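Local coordinates for protein esterase E25 (PDB 4Q05) that probably hydrolyses carboxylic esters, as a bacterial esterase of the hormone-sensitive lipase family with an alpha/beta hydrolase fold, at residues V106-T120 with I154-D168. Numbering follows the deposited sequence.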
ATOM      1  N   VAL A 106      -7.925  31.612  -5.721  1.00 28.70           N
ATOM      2  CA  VAL A 106      -6.497  31.407  -5.922  1.00 31.35           C
ATOM      3  C   VAL A 106      -5.797  32.730  -6.190  1.00 35.88           C
ATOM      4  O   VAL A 106      -6.005  33.358  -7.232  1.00 33.45           O
ATOM      5  CB  VAL A 106      -6.212  30.453  -7.084  1.00 31.25           C
ATOM      6  CG1 VAL A 106      -4.715  30.249  -7.222  1.00 30.83           C
ATOM      7  CG2 VAL A 106      -6.931  29.121  -6.861  1.00 33.37           C
ATOM      8  N   GLU A 107      -4.959  33.154  -5.253  1.00 27.76           N
ATOM      9  CA  GLU A 107      -4.385  34.499  -5.327  1.00 32.49           C
ATOM     10  C   GLU A 107      -2.882  34.485  -5.182  1.00 31.27           C
ATOM     11  O   GLU A 107      -2.359  33.987  -4.182  1.00 29.52           O
ATOM     12  CB  GLU A 107      -4.982  35.398  -4.246  1.00 28.32           C
ATOM     13  CG  GLU A 107      -6.463  35.715  -4.458  1.00 34.93           C
ATOM     14  CD  GLU A 107      -6.701  36.713  -5.583  1.00 37.01           C
ATOM     15  OE1 GLU A 107      -5.716  37.224  -6.167  1.00 37.33           O
ATOM     16  OE2 GLU A 107      -7.878  36.992  -5.879  1.00 43.05           O
ATOM     17  N   HIS A 108      -2.197  35.045  -6.175  1.00 25.65           N
ATOM     18  CA  HIS A 108      -0.750  35.117  -6.160  1.00 27.67           C
ATOM     19  C   HIS A 108      -0.298  36.110  -5.115  1.00 31.61           C
ATOM     20  O   HIS A 108      -0.957  37.118  -4.871  1.00 27.88           O
ATOM     21  CB  HIS A 108      -0.222  35.563  -7.520  1.00 29.11           C
ATOM     22  CG  HIS A 108       1.272  35.552  -7.616  1.00 33.20           C
ATOM     23  ND1 HIS A 108       2.019  34.400  -7.488  1.00 34.48           N
ATOM     24  CD2 HIS A 108       2.161  36.553  -7.813  1.00 38.31           C
ATOM     25  CE1 HIS A 108       3.303  34.691  -7.610  1.00 33.32           C
ATOM     26  NE2 HIS A 108       3.415  35.990  -7.809  1.00 40.11           N
ATOM     27  N   GLY A 109       0.834  35.820  -4.493  1.00 28.66           N
ATOM     28  CA  GLY A 109       1.448  36.757  -3.580  1.00 28.25           C
ATOM     29  C   GLY A 109       2.921  36.453  -3.454  1.00 27.92           C
ATOM     30  O   GLY A 109       3.443  35.564  -4.124  1.00 27.73           O
ATOM     31  N   VAL A 110       3.603  37.197  -2.601  1.00 25.45           N
ATOM     32  CA  VAL A 110       5.024  36.964  -2.385  1.00 28.97           C
ATOM     33  C   VAL A 110       5.302  36.984  -0.892  1.00 29.27           C
ATOM     34  O   VAL A 110       4.797  37.839  -0.162  1.00 31.86           O
ATOM     35  CB  VAL A 110       5.900  38.019  -3.107  1.00 32.48           C
ATOM     36  CG1 VAL A 110       7.370  37.704  -2.898  1.00 31.60           C
ATOM     37  CG2 VAL A 110       5.587  38.036  -4.585  1.00 31.13           C
ATOM     38  N   ILE A 111       6.080  36.017  -0.439  1.00 30.33           N
ATOM     39  CA  ILE A 111       6.469  35.951   0.955  1.00 27.79           C
ATOM     40  C   ILE A 111       7.980  35.933   0.987  1.00 30.03           C
ATOM     41  O   ILE A 111       8.603  34.993   0.488  1.00 28.58           O
ATOM     42  CB  ILE A 111       5.914  34.691   1.629  1.00 32.78           C
ATOM     43  CG1 ILE A 111       4.394  34.806   1.760  1.00 30.56           C
ATOM     44  CG2 ILE A 111       6.561  34.480   3.011  1.00 32.94           C
ATOM     45  CD1 ILE A 111       3.767  33.665   2.506  1.00 32.50           C
ATOM     46  N   GLU A 112       8.571  36.996   1.523  1.00 28.31           N
ATOM     47  CA  GLU A 112      10.023  37.095   1.592  1.00 27.64           C
ATOM     48  C   GLU A 112      10.653  36.785   0.246  1.00 28.37           C
ATOM     49  O   GLU A 112      11.622  36.036   0.158  1.00 25.10           O
ATOM     50  CB  GLU A 112      10.561  36.151   2.668  1.00 27.86           C
ATOM     51  CG  GLU A 112      10.059  36.524   4.050  1.00 30.76           C
ATOM     52  CD  GLU A 112      10.563  37.899   4.461  1.00 40.90           C
ATOM     53  OE1 GLU A 112      11.777  38.132   4.293  1.00 37.07           O
ATOM     54  OE2 GLU A 112       9.757  38.740   4.924  1.00 40.40           O
ATOM     55  N   GLY A 113      10.079  37.350  -0.810  1.00 27.44           N
ATOM     56  CA  GLY A 113      10.643  37.202  -2.136  1.00 29.04           C
ATOM     57  C   GLY A 113      10.234  35.910  -2.827  1.00 29.16           C
ATOM     58  O   GLY A 113      10.552  35.713  -3.995  1.00 29.31           O
ATOM     59  N   VAL A 114       9.543  35.025  -2.110  1.00 28.03           N
ATOM     60  CA  VAL A 114       9.112  33.741  -2.690  1.00 29.18           C
ATOM     61  C   VAL A 114       7.694  33.831  -3.262  1.00 26.17           C
ATOM     62  O   VAL A 114       6.763  34.279  -2.590  1.00 25.52           O
ATOM     63  CB  VAL A 114       9.153  32.568  -1.662  1.00 29.77           C
ATOM     64  CG1 VAL A 114       8.725  31.242  -2.333  1.00 23.20           C
ATOM     65  CG2 VAL A 114      10.543  32.427  -1.041  1.00 25.64           C
ATOM     66  N   SER A 115       7.542  33.399  -4.506  1.00 27.53           N
ATOM     67  CA  SER A 115       6.231  33.320  -5.143  1.00 28.08           C
ATOM     68  C   SER A 115       5.343  32.312  -4.406  1.00 28.19           C
ATOM     69  O   SER A 115       5.749  31.171  -4.175  1.00 26.68           O
ATOM     70  CB  SER A 115       6.402  32.885  -6.599  1.00 29.11           C
ATOM     71  OG  SER A 115       5.158  32.872  -7.268  1.00 30.62           O
ATOM     72  N   VAL A 116       4.142  32.732  -4.020  1.00 27.67           N
ATOM     73  CA  VAL A 116       3.186  31.817  -3.388  1.00 28.12           C
ATOM     74  C   VAL A 116       1.777  32.009  -3.935  1.00 29.69           C
ATOM     75  O   VAL A 116       1.474  33.030  -4.538  1.00 28.79           O
ATOM     76  CB  VAL A 116       3.130  31.999  -1.858  1.00 26.30           C
ATOM     77  CG1 VAL A 116       4.509  31.751  -1.246  1.00 27.63           C
ATOM     78  CG2 VAL A 116       2.595  33.397  -1.494  1.00 26.56           C
ATOM     79  N   TYR A 117       0.917  31.025  -3.709  1.00 26.95           N
ATOM     80  CA  TYR A 117      -0.487  31.171  -4.049  1.00 25.08           C
ATOM     81  C   TYR A 117      -1.317  30.860  -2.835  1.00 26.38           C
ATOM     82  O   TYR A 117      -1.169  29.787  -2.234  1.00 24.65           O
ATOM     83  CB  TYR A 117      -0.872  30.254  -5.213  1.00 26.67           C
ATOM     84  CG  TYR A 117      -0.263  30.710  -6.508  1.00 30.83           C
ATOM     85  CD1 TYR A 117      -0.894  31.665  -7.296  1.00 29.84           C
ATOM     86  CD2 TYR A 117       0.967  30.226  -6.920  1.00 26.21           C
ATOM     87  CE1 TYR A 117      -0.317  32.106  -8.474  1.00 29.38           C
ATOM     88  CE2 TYR A 117       1.544  30.660  -8.093  1.00 26.28           C
ATOM     89  CZ  TYR A 117       0.900  31.595  -8.863  1.00 30.32           C
ATOM     90  OH  TYR A 117       1.484  32.027 -10.030  1.00 30.36           O
ATOM     91  N   TYR A 118      -2.170  31.815  -2.465  1.00 26.21           N
ATOM     92  CA  TYR A 118      -3.128  31.629  -1.391  1.00 27.15           C
ATOM     93  C   TYR A 118      -4.365  30.985  -1.986  1.00 28.48           C
ATOM     94  O   TYR A 118      -4.987  31.544  -2.878  1.00 30.19           O
ATOM     95  CB  TYR A 118      -3.502  32.963  -0.763  1.00 28.10           C
ATOM     96  CG  TYR A 118      -2.361  33.618  -0.019  1.00 33.79           C
ATOM     97  CD1 TYR A 118      -1.436  34.407  -0.690  1.00 25.45           C
ATOM     98  CD2 TYR A 118      -2.211  33.448   1.356  1.00 32.51           C
ATOM     99  CE1 TYR A 118      -0.395  35.009  -0.010  1.00 34.11           C
ATOM    100  CE2 TYR A 118      -1.170  34.047   2.039  1.00 37.06           C
ATOM    101  CZ  TYR A 118      -0.267  34.824   1.350  1.00 34.50           C
ATOM    102  OH  TYR A 118       0.774  35.425   2.021  1.00 39.28           O
ATOM    103  N   VAL A 119      -4.705  29.809  -1.484  1.00 26.91           N
ATOM    104  CA  VAL A 119      -5.774  28.992  -2.047  1.00 24.40           C
ATOM    105  C   VAL A 119      -6.800  28.796  -0.948  1.00 27.57           C
ATOM    106  O   VAL A 119      -6.547  28.097   0.031  1.00 30.12           O
ATOM    107  CB  VAL A 119      -5.239  27.628  -2.548  1.00 27.81           C
ATOM    108  CG1 VAL A 119      -6.375  26.773  -3.170  1.00 23.68           C
ATOM    109  CG2 VAL A 119      -4.123  27.833  -3.572  1.00 24.51           C
ATOM    110  N   THR A 120      -7.939  29.465  -1.091  1.00 27.24           N
ATOM    111  CA  THR A 120      -8.971  29.465  -0.061  1.00 29.29           C
ATOM    112  C   THR A 120     -10.245  28.821  -0.593  1.00 31.27           C
ATOM    113  O   THR A 120     -10.832  29.309  -1.558  1.00 32.33           O
ATOM    114  CB  THR A 120      -9.300  30.903   0.384  1.00 28.58           C
ATOM    115  OG1 THR A 120      -8.085  31.645   0.526  1.00 33.91           O
ATOM    116  CG2 THR A 120     -10.049  30.907   1.705  1.00 36.29           C
ATOM    117  N   ILE A 154      -5.594  23.259  -5.018  1.00 28.06           N
ATOM    118  CA  ILE A 154      -7.028  23.501  -5.124  1.00 29.63           C
ATOM    119  C   ILE A 154      -7.803  22.265  -4.651  1.00 31.58           C
ATOM    120  O   ILE A 154      -8.791  22.378  -3.916  1.00 25.96           O
ATOM    121  CB  ILE A 154      -7.396  23.852  -6.566  1.00 29.98           C
ATOM    122  CG1 ILE A 154      -6.795  25.213  -6.940  1.00 26.59           C
ATOM    123  CG2 ILE A 154      -8.916  23.842  -6.766  1.00 30.17           C
ATOM    124  CD1 ILE A 154      -6.739  25.449  -8.444  1.00 31.94           C
ATOM    125  N   VAL A 155      -7.333  21.084  -5.052  1.00 27.50           N
ATOM    126  CA  VAL A 155      -7.986  19.840  -4.653  1.00 30.96           C
ATOM    127  C   VAL A 155      -7.903  19.639  -3.149  1.00 30.99           C
ATOM    128  O   VAL A 155      -8.897  19.322  -2.491  1.00 29.61           O
ATOM    129  CB  VAL A 155      -7.348  18.609  -5.322  1.00 31.28           C
ATOM    130  CG1 VAL A 155      -7.912  17.347  -4.704  1.00 27.49           C
ATOM    131  CG2 VAL A 155      -7.567  18.633  -6.822  1.00 28.09           C
ATOM    132  N   ILE A 156      -6.708  19.815  -2.598  1.00 25.70           N
ATOM    133  CA  ILE A 156      -6.540  19.702  -1.171  1.00 23.60           C
ATOM    134  C   ILE A 156      -7.432  20.714  -0.450  1.00 27.22           C
ATOM    135  O   ILE A 156      -8.143  20.376   0.501  1.00 27.08           O
ATOM    136  CB  ILE A 156      -5.059  19.924  -0.783  1.00 29.36           C
ATOM    137  CG1 ILE A 156      -4.190  18.782  -1.330  1.00 26.35           C
ATOM    138  CG2 ILE A 156      -4.918  20.044   0.714  1.00 24.10           C
ATOM    139  CD1 ILE A 156      -2.675  19.030  -1.188  1.00 27.40           C
ATOM    140  N   ALA A 157      -7.386  21.962  -0.896  1.00 29.17           N
ATOM    141  CA  ALA A 157      -8.163  23.006  -0.225  1.00 33.64           C
ATOM    142  C   ALA A 157      -9.653  22.646  -0.161  1.00 27.67           C
ATOM    143  O   ALA A 157     -10.236  22.632   0.920  1.00 28.91           O
ATOM    144  CB  ALA A 157      -7.960  24.352  -0.897  1.00 27.93           C
ATOM    145  N   THR A 158     -10.260  22.339  -1.307  1.00 31.49           N
ATOM    146  CA  THR A 158     -11.700  22.071  -1.332  1.00 33.34           C
ATOM    147  C   THR A 158     -12.085  20.824  -0.585  1.00 33.55           C
ATOM    148  O   THR A 158     -13.041  20.836   0.181  1.00 30.25           O
ATOM    149  CB  THR A 158     -12.280  21.887  -2.746  1.00 38.89           C
ATOM    150  OG1 THR A 158     -11.253  21.512  -3.669  1.00 45.86           O
ATOM    151  CG2 THR A 158     -12.955  23.127  -3.195  1.00 36.93           C
ATOM    152  N   LEU A 159     -11.361  19.739  -0.826  1.00 31.82           N
ATOM    153  CA  LEU A 159     -11.774  18.451  -0.281  1.00 25.90           C
ATOM    154  C   LEU A 159     -11.315  18.242   1.144  1.00 31.94           C
ATOM    155  O   LEU A 159     -12.037  17.650   1.934  1.00 35.12           O
ATOM    156  CB  LEU A 159     -11.296  17.310  -1.175  1.00 29.66           C
ATOM    157  CG  LEU A 159     -11.921  17.380  -2.566  1.00 33.74           C
ATOM    158  CD1 LEU A 159     -11.621  16.132  -3.371  1.00 26.90           C
ATOM    159  CD2 LEU A 159     -13.414  17.582  -2.434  1.00 32.70           C
ATOM    160  N   ALA A 160     -10.116  18.708   1.491  1.00 25.60           N
ATOM    161  CA  ALA A 160      -9.698  18.601   2.876  1.00 24.14           C
ATOM    162  C   ALA A 160     -10.253  19.761   3.713  1.00 29.60           C
ATOM    163  O   ALA A 160     -10.102  19.775   4.930  1.00 29.47           O
ATOM    164  CB  ALA A 160      -8.175  18.510   2.996  1.00 26.35           C
ATOM    165  N   LYS A 161     -10.898  20.718   3.047  1.00 30.43           N
ATOM    166  CA  LYS A 161     -11.555  21.841   3.721  1.00 31.16           C
ATOM    167  C   LYS A 161     -10.606  22.626   4.613  1.00 30.60           C
ATOM    168  O   LYS A 161     -10.834  22.788   5.814  1.00 31.59           O
ATOM    169  CB  LYS A 161     -12.749  21.343   4.526  1.00 32.84           C
ATOM    170  CG  LYS A 161     -13.768  20.592   3.671  1.00 34.33           C
ATOM    171  CD  LYS A 161     -14.908  20.058   4.528  1.00 39.54           C
ATOM    172  CE  LYS A 161     -15.883  19.227   3.694  1.00 49.73           C
ATOM    173  NZ  LYS A 161     -16.930  18.595   4.554  1.00 60.16           N
ATOM    174  N   VAL A 162      -9.533  23.113   4.010  1.00 28.08           N
ATOM    175  CA  VAL A 162      -8.492  23.790   4.754  1.00 26.58           C
ATOM    176  C   VAL A 162      -7.897  24.822   3.811  1.00 26.77           C
ATOM    177  O   VAL A 162      -7.876  24.610   2.602  1.00 25.46           O
ATOM    178  CB  VAL A 162      -7.401  22.794   5.182  1.00 28.77           C
ATOM    179  CG1 VAL A 162      -6.672  22.249   3.944  1.00 28.81           C
ATOM    180  CG2 VAL A 162      -6.423  23.444   6.144  1.00 26.39           C
ATOM    181  N   ARG A 163      -7.448  25.952   4.348  1.00 28.36           N
ATOM    182  CA  ARG A 163      -6.735  26.922   3.529  1.00 25.12           C
ATOM    183  C   ARG A 163      -5.394  26.343   3.155  1.00 21.48           C
ATOM    184  O   ARG A 163      -4.738  25.708   3.972  1.00 26.34           O
ATOM    185  CB  ARG A 163      -6.507  28.229   4.290  1.00 31.16           C
ATOM    186  CG  ARG A 163      -7.779  28.988   4.594  1.00 30.27           C
ATOM    187  CD  ARG A 163      -7.471  30.309   5.293  1.00 44.97           C
ATOM    188  NE  ARG A 163      -8.702  30.988   5.667  1.00 41.31           N
ATOM    189  CZ  ARG A 163      -9.380  30.734   6.782  1.00 44.29           C
ATOM    190  NH1 ARG A 163      -8.935  29.826   7.649  1.00 38.33           N
ATOM    191  NH2 ARG A 163     -10.499  31.396   7.031  1.00 50.08           N
ATOM    192  N   VAL A 164      -4.991  26.590   1.918  1.00 24.79           N
ATOM    193  CA  VAL A 164      -3.715  26.143   1.421  1.00 24.88           C
ATOM    194  C   VAL A 164      -2.875  27.336   0.992  1.00 26.69           C
ATOM    195  O   VAL A 164      -3.376  28.296   0.413  1.00 23.86           O
ATOM    196  CB  VAL A 164      -3.890  25.219   0.210  1.00 25.20           C
ATOM    197  CG1 VAL A 164      -2.536  24.814  -0.332  1.00 24.38           C
ATOM    198  CG2 VAL A 164      -4.714  23.995   0.604  1.00 23.21           C
ATOM    199  N   LEU A 165      -1.592  27.267   1.301  1.00 26.33           N
ATOM    200  CA  LEU A 165      -0.620  28.212   0.791  1.00 27.67           C
ATOM    201  C   LEU A 165       0.335  27.403  -0.087  1.00 25.26           C
ATOM    202  O   LEU A 165       1.110  26.586   0.414  1.00 25.74           O
ATOM    203  CB  LEU A 165       0.133  28.869   1.950  1.00 27.02           C
ATOM    204  CG  LEU A 165       1.283  29.814   1.562  1.00 29.46           C
ATOM    205  CD1 LEU A 165       0.738  31.024   0.818  1.00 29.47           C
ATOM    206  CD2 LEU A 165       2.044  30.251   2.803  1.00 29.38           C
ATOM    207  N   SER A 166       0.260  27.601  -1.398  1.00 25.02           N
ATOM    208  CA  SER A 166       1.093  26.817  -2.301  1.00 27.46           C
ATOM    209  C   SER A 166       2.356  27.576  -2.649  1.00 27.46           C
ATOM    210  O   SER A 166       2.303  28.724  -3.081  1.00 27.96           O
ATOM    211  CB  SER A 166       0.336  26.431  -3.575  1.00 25.11           C
ATOM    212  OG  SER A 166       1.066  25.454  -4.302  1.00 26.76           O
ATOM    213  N   ILE A 167       3.497  26.930  -2.449  1.00 25.82           N
ATOM    214  CA  ILE A 167       4.769  27.582  -2.690  1.00 25.03           C
ATOM    215  C   ILE A 167       5.263  27.382  -4.124  1.00 28.52           C
ATOM    216  O   ILE A 167       5.526  26.270  -4.561  1.00 23.41           O
ATOM    217  CB  ILE A 167       5.837  27.092  -1.711  1.00 27.48           C
ATOM    218  CG1 ILE A 167       5.305  27.237  -0.277  1.00 26.37           C
ATOM    219  CG2 ILE A 167       7.149  27.847  -1.964  1.00 23.04           C
ATOM    220  CD1 ILE A 167       6.235  26.719   0.794  1.00 27.88           C
ATOM    221  N   ASP A 168       5.385  28.485  -4.844  1.00 23.50           N
ATOM    222  CA  ASP A 168       5.850  28.472  -6.217  1.00 23.65           C
ATOM    223  C   ASP A 168       7.370  28.643  -6.176  1.00 30.73           C
ATOM    224  O   ASP A 168       7.918  29.694  -6.509  1.00 29.27           O
ATOM    225  CB  ASP A 168       5.164  29.608  -6.967  1.00 23.34           C
ATOM    226  CG  ASP A 168       5.677  29.779  -8.372  1.00 25.27           C
ATOM    227  OD1 ASP A 168       6.286  28.843  -8.930  1.00 29.45           O
ATOM    228  OD2 ASP A 168       5.455  30.867  -8.924  1.00 27.96           O
TER
HETATM  229  O   HOH W   1       9.669  31.777  -5.773  1.00 27.76           O
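The antiparallel edge of the central sheet joins the hairpin of strands 105-111 and 114-120 to strand 164-168, with Tyr117 paired to Ser166 and Val119 to Val164. Tyr117 N gives its hydrogen to Ser166 O, and Ser166 N returns a bond of 2.7 Å to Tyr117 O; Val119 and Val164 form the same reciprocal pair, Val164 N to Val119 O being almost straight (173°). On the face carrying Tyr118, Leu165 CD1 sits over the centre of the Tyr118 ring in a CH-pi contact, 3.8 Å from the centroid, and also touches Val116 CB. With chi1 at 175°, the Leu165 side chain turns its methyls to the hairpin, where Leu165 CD2 meets Ile111 CD1 tip to tip at 3.8 Å. In this alpha/beta hydrolase sheet, strand 164-168 is where the antiparallel hairpin gives way to parallel order, since its other neighbour, strand 132-136, runs the same way. On the opposite face helix 151-160 packs over the Val119 end: Val119 CG1 meets Ala157 CB (3.7 Å) and Ile154, whose CG1 also meets Val106 CG2. Asp168 N reaches Ser115 O by a more bent bond (143°), Asp168 CB lies 3.9 Å from Tyr117 CE2, and Asp168 OD1 accepts from Gly146 N. An alanine in place of Asp168 is likely to leave Gly146 N without that acceptor. A water bridges Ser115 N and Asp168 O.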